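Local coordinates for protein malate dehydrogenase (Picrophilus torridus, PDB 4BGV) that probably catalyses the reversible, NAD-dependent oxidation of malate to oxaloacetate in the tricarboxylic acid cycle, at residues A22-D33 against W53-T64. Residues are numbered along the deposited sequence; the frame is centred on the assembly and turned at random.
Sequences AIRQTGDIYIFD and WGYDLDIKGFCT
Tyr30 and Lys60 run alongside each other from adjacent parallel strands, and the tyrosine can be followed outward from CB, which stands on the face of the sheet shared with Lys60 and Phe62. With CG anti to the carbonyl carbon (chi1 -76°), the ring leans over toward strand 59-63. CG and CD2 meet Phe62, whose CE2 comes in obliquely to 3.6 Å from Tyr30 CD2, the two ring planes being 48° apart. Lys60 CB lies over one face of the ring, off its centre and nearest CD1 and CE1. CZ and OH then run along Lys60 CD, and OH comes to 3.2 Å from Asp58 OD2, which lies near the ring plane at its edge. Were Tyr30 an alanine, Phe62 CE2 and the aliphatic part of Lys60 would probably lose the surface they lie against, and Asp58 OD2 the hydroxyl beside it.

Asp28 receives Asp58 N at OD1 (2.8 Å, nearly straight at 174°), but from above the carboxylate plane; the same oxygen takes a salt bridge from Arg2. Beyond it, the backbone ladder alternates between strands, as in Ile31 N to Lys60 O at 2.7 Å. This is the outer pair of the parallel Rossmann sheet: 59-63 is its edge strand in this chain, and 28-33 is hydrogen-bonded on its other side to strand 4-8. The strand ends at Asp33, by similarity an NAD-binding residue, whose OD2 is bonded by Ala10 N of the glycine-rich loop.

Before the strands, Ala22 CB stands over the centre of the Tyr55 ring, 3.6 Å from its centroid, while Tyr55 OH reaches Ile46 O. Ile23 CG1 likewise lies 3.7 Å from the centroid of the Trp53 six-membered ring, with CD1 over CZ2; Trp53 of a second subunit also packs on Ile23.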
loop_
_atom_site.group_PDB
_atom_site.type_symbol
_atom_site.label_atom_id
_atom_site.label_comp_id
_atom_site.label_asym_id
_atom_site.label_seq_id
_atom_site.Cartn_x
_atom_site.Cartn_y
_atom_site.Cartn_z
ATOM N N ALA A 22 -8.076 -0.251 -9.739
ATOM C CA ALA A 22 -8.030 1.139 -9.249
ATOM C C ALA A 22 -7.266 1.226 -7.937
ATOM O O ALA A 22 -6.373 2.067 -7.784
ATOM C CB ALA A 22 -9.439 1.714 -9.092
ATOM N N ILE A 23 -7.612 0.354 -6.989
ATOM C CA ILE A 23 -6.890 0.290 -5.711
ATOM C C ILE A 23 -5.379 0.090 -5.898
ATOM O O ILE A 23 -4.573 0.722 -5.221
ATOM C CB ILE A 23 -7.483 -0.822 -4.811
ATOM C CG1 ILE A 23 -8.909 -0.419 -4.402
ATOM C CG2 ILE A 23 -6.590 -1.101 -3.596
ATOM C CD1 ILE A 23 -9.781 -1.575 -3.929
ATOM N N ARG A 24 -5.004 -0.806 -6.805
ATOM C CA ARG A 24 -3.598 -1.093 -7.059
ATOM C C ARG A 24 -2.997 -0.107 -8.059
ATOM O O ARG A 24 -1.830 -0.230 -8.447
ATOM C CB ARG A 24 -3.435 -2.543 -7.530
ATOM C CG ARG A 24 -3.880 -3.529 -6.440
ATOM C CD ARG A 24 -3.893 -4.970 -6.933
ATOM N NE ARG A 24 -2.566 -5.557 -7.140
ATOM C CZ ARG A 24 -1.859 -6.141 -6.172
ATOM N NH1 ARG A 24 -2.332 -6.141 -4.927
ATOM N NH2 ARG A 24 -0.667 -6.695 -6.425
ATOM N N GLN A 25 -3.800 0.876 -8.450
ATOM C CA GLN A 25 -3.343 1.980 -9.308
ATOM C C GLN A 25 -2.704 1.513 -10.616
ATOM O O GLN A 25 -1.704 2.079 -11.095
ATOM C CB GLN A 25 -2.432 2.923 -8.506
ATOM C CG GLN A 25 -3.164 3.476 -7.289
ATOM C CD GLN A 25 -2.391 4.516 -6.483
ATOM O OE1 GLN A 25 -1.312 4.958 -6.868
ATOM N NE2 GLN A 25 -2.962 4.915 -5.350
ATOM N N THR A 26 -3.315 0.495 -11.213
ATOM C CA THR A 26 -2.724 -0.154 -12.377
ATOM C C THR A 26 -2.729 0.744 -13.610
ATOM O O THR A 26 -1.761 0.759 -14.372
ATOM C CB THR A 26 -3.399 -1.503 -12.660
ATOM O OG1 THR A 26 -3.386 -2.275 -11.452
ATOM C CG2 THR A 26 -2.659 -2.283 -13.764
ATOM N N GLY A 27 -3.810 1.502 -13.800
ATOM C CA GLY A 27 -3.914 2.398 -14.940
ATOM C C GLY A 27 -5.337 2.903 -15.048
ATOM O O GLY A 27 -6.152 2.603 -14.192
ATOM N N ASP A 28 -5.628 3.675 -16.088
ATOM C CA ASP A 28 -7.007 4.098 -16.338
ATOM C C ASP A 28 -7.846 2.882 -16.696
ATOM O O ASP A 28 -7.351 1.927 -17.298
ATOM C CB ASP A 28 -7.050 5.123 -17.470
ATOM C CG ASP A 28 -6.316 6.410 -17.114
ATOM O OD1 ASP A 28 -6.371 6.835 -15.936
ATOM O OD2 ASP A 28 -5.682 6.998 -18.012
ATOM N N ILE A 29 -9.121 2.910 -16.330
ATOM C CA ILE A 29 -9.953 1.729 -16.474
ATOM C C ILE A 29 -11.246 2.100 -17.180
ATOM O O ILE A 29 -11.996 2.952 -16.700
ATOM C CB ILE A 29 -10.274 1.148 -15.096
ATOM C CG1 ILE A 29 -8.985 0.695 -14.393
ATOM C CG2 ILE A 29 -11.218 -0.050 -15.210
ATOM C CD1 ILE A 29 -8.982 1.012 -12.930
ATOM N N TYR A 30 -11.479 1.498 -18.342
ATOM C CA TYR A 30 -12.743 1.664 -19.069
ATOM C C TYR A 30 -13.573 0.377 -18.996
ATOM O O TYR A 30 -13.074 -0.714 -19.325
ATOM C CB TYR A 30 -12.496 2.018 -20.539
ATOM C CG TYR A 30 -12.062 3.455 -20.790
ATOM C CD1 TYR A 30 -11.503 4.222 -19.782
ATOM C CD2 TYR A 30 -12.235 4.043 -22.043
ATOM C CE1 TYR A 30 -11.113 5.536 -20.011
ATOM C CE2 TYR A 30 -11.846 5.347 -22.282
ATOM C CZ TYR A 30 -11.285 6.088 -21.265
ATOM O OH TYR A 30 -10.893 7.397 -21.496
ATOM N N ILE A 31 -14.827 0.496 -18.555
ATOM C CA ILE A 31 -15.673 -0.681 -18.330
ATOM C C ILE A 31 -16.759 -0.702 -19.397
ATOM O O ILE A 31 -17.287 0.348 -19.765
ATOM C CB ILE A 31 -16.334 -0.665 -16.920
ATOM C CG1 ILE A 31 -15.301 -0.332 -15.835
ATOM C CG2 ILE A 31 -17.012 -2.003 -16.604
ATOM C CD1 ILE A 31 -15.914 -0.212 -14.459
ATOM N N PHE A 32 -17.079 -1.898 -19.897
ATOM C CA PHE A 32 -18.082 -2.070 -20.953
ATOM C C PHE A 32 -19.103 -3.146 -20.584
ATOM O O PHE A 32 -18.747 -4.191 -20.042
ATOM C CB PHE A 32 -17.403 -2.448 -22.282
ATOM C CG PHE A 32 -16.397 -1.430 -22.752
ATOM C CD1 PHE A 32 -15.107 -1.403 -22.214
ATOM C CD2 PHE A 32 -16.747 -0.484 -23.705
ATOM C CE1 PHE A 32 -14.186 -0.444 -22.621
ATOM C CE2 PHE A 32 -15.832 0.469 -24.133
ATOM C CZ PHE A 32 -14.544 0.493 -23.589
ATOM N N ASP A 33 -20.372 -2.884 -20.887
ATOM C CA ASP A 33 -21.426 -3.860 -20.664
ATOM C C ASP A 33 -22.622 -3.555 -21.557
ATOM O O ASP A 33 -22.966 -2.391 -21.798
ATOM C CB ASP A 33 -21.869 -3.909 -19.198
ATOM C CG ASP A 33 -22.547 -5.234 -18.843
ATOM O OD1 ASP A 33 -23.730 -5.410 -19.196
ATOM O OD2 ASP A 33 -21.888 -6.121 -18.256
ATOM N N TRP A 53 -9.559 6.549 -1.293
ATOM C CA TRP A 53 -8.550 5.533 -1.603
ATOM C C TRP A 53 -7.227 6.176 -2.041
ATOM O O TRP A 53 -6.142 5.666 -1.746
ATOM C CB TRP A 53 -9.023 4.618 -2.733
ATOM C CG TRP A 53 -9.888 3.429 -2.368
ATOM C CD1 TRP A 53 -11.199 3.231 -2.709
ATOM C CD2 TRP A 53 -9.481 2.256 -1.650
ATOM N NE1 TRP A 53 -11.640 2.019 -2.229
ATOM C CE2 TRP A 53 -10.607 1.400 -1.574
ATOM C CE3 TRP A 53 -8.280 1.851 -1.055
ATOM C CZ2 TRP A 53 -10.561 0.158 -0.943
ATOM C CZ3 TRP A 53 -8.236 0.621 -0.413
ATOM C CH2 TRP A 53 -9.370 -0.214 -0.368
ATOM N N GLY A 54 -7.318 7.267 -2.791
ATOM C CA GLY A 54 -6.131 7.931 -3.286
ATOM C C GLY A 54 -5.747 7.692 -4.737
ATOM O O GLY A 54 -4.731 8.218 -5.172
ATOM N N TYR A 55 -6.538 6.944 -5.503
ATOM C CA TYR A 55 -6.179 6.713 -6.912
ATOM C C TYR A 55 -6.564 7.850 -7.850
ATOM O O TYR A 55 -7.724 8.251 -7.915
ATOM C CB TYR A 55 -6.697 5.363 -7.445
ATOM C CG TYR A 55 -8.119 4.950 -7.083
ATOM C CD1 TYR A 55 -9.223 5.454 -7.777
ATOM C CD2 TYR A 55 -8.345 3.995 -6.097
ATOM C CE1 TYR A 55 -10.520 5.043 -7.468
ATOM C CE2 TYR A 55 -9.625 3.585 -5.782
ATOM C CZ TYR A 55 -10.702 4.096 -6.458
ATOM O OH TYR A 55 -11.952 3.651 -6.107
ATOM N N ASP A 56 -5.571 8.389 -8.560
ATOM C CA ASP A 56 -5.815 9.461 -9.521
ATOM C C ASP A 56 -5.870 8.854 -10.917
ATOM O O ASP A 56 -4.880 8.853 -11.658
ATOM C CB ASP A 56 -4.732 10.535 -9.427
ATOM C CG ASP A 56 -4.948 11.469 -8.242
ATOM O OD1 ASP A 56 -6.120 11.770 -7.949
ATOM O OD2 ASP A 56 -3.957 11.895 -7.616
ATOM N N LEU A 57 -7.037 8.312 -11.248
ATOM C CA LEU A 57 -7.254 7.578 -12.488
ATOM C C LEU A 57 -8.540 8.026 -13.167
ATOM O O LEU A 57 -9.432 8.593 -12.538
ATOM C CB LEU A 57 -7.386 6.072 -12.202
ATOM C CG LEU A 57 -6.200 5.421 -11.494
ATOM C CD1 LEU A 57 -6.593 4.048 -10.993
ATOM C CD2 LEU A 57 -4.979 5.347 -12.428
ATOM N N ASP A 58 -8.607 7.774 -14.465
ATOM C CA ASP A 58 -9.805 8.014 -15.236
ATOM C C ASP A 58 -10.517 6.675 -15.238
ATOM O O ASP A 58 -9.940 5.652 -15.623
ATOM C CB ASP A 58 -9.388 8.438 -16.644
ATOM C CG ASP A 58 -10.555 8.819 -17.517
ATOM O OD1 ASP A 58 -11.659 9.059 -16.978
ATOM O OD2 ASP A 58 -10.355 8.885 -18.753
ATOM N N ILE A 59 -11.750 6.659 -14.752
ATOM C CA ILE A 59 -12.513 5.422 -14.700
ATOM C C ILE A 59 -13.865 5.702 -15.343
ATOM O O ILE A 59 -14.621 6.553 -14.861
ATOM C CB ILE A 59 -12.677 4.943 -13.241
ATOM C CG1 ILE A 59 -11.286 4.810 -12.583
ATOM C CG2 ILE A 59 -13.456 3.637 -13.194
ATOM C CD1 ILE A 59 -11.321 4.326 -11.159
ATOM N N LYS A 60 -14.138 5.034 -16.461
ATOM C CA LYS A 60 -15.332 5.347 -17.264
ATOM C C LYS A 60 -16.111 4.080 -17.604
ATOM O O LYS A 60 -15.536 2.985 -17.648
ATOM C CB LYS A 60 -14.929 6.059 -18.557
ATOM C CG LYS A 60 -14.283 7.421 -18.352
ATOM C CD LYS A 60 -14.054 8.113 -19.693
ATOM C CE LYS A 60 -13.471 9.510 -19.516
ATOM N NZ LYS A 60 -14.465 10.476 -18.980
ATOM N N GLY A 61 -17.415 4.219 -17.838
ATOM C CA GLY A 61 -18.221 3.073 -18.243
ATOM C C GLY A 61 -19.070 3.358 -19.474
ATOM O O GLY A 61 -19.543 4.480 -19.650
ATOM N N PHE A 62 -19.290 2.339 -20.308
ATOM C CA PHE A 62 -19.987 2.520 -21.574
ATOM C C PHE A 62 -20.970 1.390 -21.833
ATOM O O PHE A 62 -20.710 0.248 -21.451
ATOM C CB PHE A 62 -18.975 2.572 -22.718
ATOM C CG PHE A 62 -17.980 3.678 -22.584
ATOM C CD1 PHE A 62 -18.287 4.958 -23.030
ATOM C CD2 PHE A 62 -16.753 3.449 -21.971
ATOM C CE1 PHE A 62 -17.370 6.000 -22.896
ATOM C CE2 PHE A 62 -15.833 4.477 -21.829
ATOM C CZ PHE A 62 -16.141 5.753 -22.296
ATOM N N CYS A 63 -22.082 1.703 -22.497
ATOM C CA CYS A 63 -23.054 0.681 -22.871
ATOM C C CYS A 63 -22.762 0.171 -24.277
ATOM O O CYS A 63 -22.680 0.953 -25.223
ATOM C CB CYS A 63 -24.489 1.216 -22.788
ATOM S SG CYS A 63 -25.734 -0.030 -23.208
ATOM N N THR A 64 -22.612 -1.144 -24.415
ATOM C CA THR A 64 -22.290 -1.736 -25.716
ATOM C C THR A 64 -23.494 -2.371 -26.415
ATOM O O THR A 64 -23.320 -3.199 -27.315
ATOM C CB THR A 64 -21.183 -2.771 -25.586
ATOM O OG1 THR A 64 -21.516 -3.680 -24.531
ATOM C CG2 THR A 64 -19.836 -2.075 -25.264
HETATM O O HOH W 1 -2.117 7.624 -4.141
HETATM O O HOH W 2 -8.197 8.434 -19.907
#